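Local structure of 39 kDa initiator binding protein (Trichomonas vaginalis, 1PP7) at residues C[59-62]-C[63-66]. The protein binds the initiator element of core promoters through its N-terminal DNA-binding domain, the part present here, probably in transcription initiation. Residues are numbered along the deposited sequence; the frame is centred on the assembly and turned at random.
Sequences WISD and TEFK
Trp59 and Phe65 pair across the hairpin as an antiparallel, non-hydrogen-bonded pair, and the chain between them turns back as a beta-hairpin loop joining strands 57-59 and 65-67 at the edge of the four-stranded sheet of this initiator-binding domain of the helix-turn-helix clan. Glu64 O closes the turn: it takes a nearly straight bond from Ile60 N (2.8 Å, 166° at the hydrogen), with the donor tilted out of the carbonyl plane, and a weak one from Ser61 N. Glu64 O also lies at the edge of the Trp59 indole, near its plane, 3.3 Å from Trp59 CE3. Trp59 and Phe65 share one face of the sheet, where their rings form an edge-to-face pair: the edge of Phe65 points at the face of the six-membered ring of Trp59, with the planes at 79° and the centroids 5.8 Å apart. Leu42 of helix 34-45 touches both side chains, and Trp105 and Phe110 add further rings around the buried Phe65. The Trp59 side chain also lies close to His39, a residue known to bind zinc in this protein.

Ile60 packs against two residues beyond the turn, Glu64 and Lys66. Ile60 CG2, anti to the carbonyl carbon, lies 3.6 Å from Lys66 CG, while Ile60 CG1 packs on Glu64 CB. Lys66, extended beyond CG, also makes a cation-pi contact with Trp102. At the tip of the hairpin, Ser61 OG, set between its own backbone N and carbonyl carbon (chi1 67°), faces the amides of Thr63 and Glu64: Ser61 OG accepts a bond from Thr63 N at 3.3 Å and a weaker, more bent one from Glu64 N at 3.2 Å.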
loop_
_atom_site.group_PDB
_atom_site.type_symbol
_atom_site.label_atom_id
_atom_site.label_comp_id
_atom_site.label_asym_id
_atom_site.label_seq_id
_atom_site.Cartn_x
_atom_site.Cartn_y
_atom_site.Cartn_z
ATOM N N TRP C 59 -9.004 1.455 -3.729
ATOM C CA TRP C 59 -9.680 0.393 -4.474
ATOM C C TRP C 59 -10.492 0.994 -5.624
ATOM O O TRP C 59 -11.145 2.045 -5.487
ATOM C CB TRP C 59 -10.651 -0.376 -3.583
ATOM C CG TRP C 59 -9.999 -1.134 -2.454
ATOM C CD1 TRP C 59 -10.001 -0.790 -1.124
ATOM C CD2 TRP C 59 -9.290 -2.389 -2.547
ATOM N NE1 TRP C 59 -9.344 -1.753 -0.401
ATOM C CE2 TRP C 59 -8.901 -2.741 -1.247
ATOM C CE3 TRP C 59 -8.957 -3.243 -3.607
ATOM C CZ2 TRP C 59 -8.197 -3.892 -0.973
ATOM C CZ3 TRP C 59 -8.260 -4.391 -3.342
ATOM C CH2 TRP C 59 -7.882 -4.707 -2.032
ATOM N N ILE C 60 -10.463 0.338 -6.762
ATOM C CA ILE C 60 -11.281 0.809 -7.873
ATOM C C ILE C 60 -12.465 -0.218 -7.988
ATOM O O ILE C 60 -13.475 0.035 -8.623
ATOM C CB ILE C 60 -10.415 0.960 -9.166
ATOM C CG1 ILE C 60 -9.845 -0.381 -9.596
ATOM C CG2 ILE C 60 -9.235 1.923 -8.879
ATOM C CD1 ILE C 60 -8.792 -0.227 -10.658
ATOM N N SER C 61 -12.330 -1.368 -7.342
ATOM C CA SER C 61 -13.406 -2.355 -7.317
ATOM C C SER C 61 -13.185 -3.234 -6.082
ATOM O O SER C 61 -12.265 -2.960 -5.286
ATOM C CB SER C 61 -13.420 -3.196 -8.594
ATOM O OG SER C 61 -12.275 -4.017 -8.705
ATOM N N ASP C 62 -14.011 -4.262 -5.893
ATOM C CA ASP C 62 -13.840 -5.170 -4.749
ATOM C C ASP C 62 -12.466 -5.851 -4.836
ATOM O O ASP C 62 -11.914 -6.311 -3.808
ATOM C CB ASP C 62 -14.906 -6.288 -4.731
ATOM C CG ASP C 62 -16.229 -5.877 -4.047
ATOM O OD1 ASP C 62 -16.221 -4.983 -3.148
ATOM O OD2 ASP C 62 -17.280 -6.490 -4.406
ATOM N N THR C 63 -11.893 -5.883 -6.042
ATOM C CA THR C 63 -10.622 -6.596 -6.237
ATOM C C THR C 63 -9.395 -5.955 -6.905
ATOM O O THR C 63 -8.374 -6.611 -7.077
ATOM C CB THR C 63 -10.893 -7.905 -6.992
ATOM O OG1 THR C 63 -11.451 -7.595 -8.271
ATOM C CG2 THR C 63 -11.885 -8.760 -6.248
ATOM N N GLU C 64 -9.479 -4.697 -7.284
ATOM C CA GLU C 64 -8.360 -4.067 -7.928
ATOM C C GLU C 64 -8.127 -2.749 -7.224
ATOM O O GLU C 64 -9.063 -2.138 -6.709
ATOM C CB GLU C 64 -8.681 -3.851 -9.436
ATOM C CG GLU C 64 -9.286 -5.120 -10.078
ATOM C CD GLU C 64 -9.361 -5.124 -11.636
ATOM O OE1 GLU C 64 -9.795 -6.186 -12.198
ATOM O OE2 GLU C 64 -8.994 -4.095 -12.295
ATOM N N PHE C 65 -6.880 -2.305 -7.184
ATOM C CA PHE C 65 -6.541 -1.023 -6.570
ATOM C C PHE C 65 -5.543 -0.351 -7.488
ATOM O O PHE C 65 -4.935 -0.981 -8.354
ATOM C CB PHE C 65 -5.931 -1.179 -5.139
ATOM C CG PHE C 65 -4.630 -1.983 -5.063
ATOM C CD1 PHE C 65 -4.661 -3.398 -4.945
ATOM C CD2 PHE C 65 -3.399 -1.333 -4.975
ATOM C CE1 PHE C 65 -3.505 -4.138 -4.737
ATOM C CE2 PHE C 65 -2.211 -2.058 -4.762
ATOM C CZ PHE C 65 -2.264 -3.470 -4.641
ATOM N N LYS C 66 -5.397 0.952 -7.313
ATOM C CA LYS C 66 -4.465 1.693 -8.103
ATOM C C LYS C 66 -3.634 2.381 -7.084
ATOM O O LYS C 66 -4.095 2.580 -5.956
ATOM C CB LYS C 66 -5.168 2.721 -8.978
ATOM C CG LYS C 66 -6.131 3.678 -8.238
ATOM C CD LYS C 66 -6.449 4.839 -9.200
ATOM C CE LYS C 66 -7.830 5.483 -8.944
ATOM N NZ LYS C 66 -8.017 6.817 -9.705
#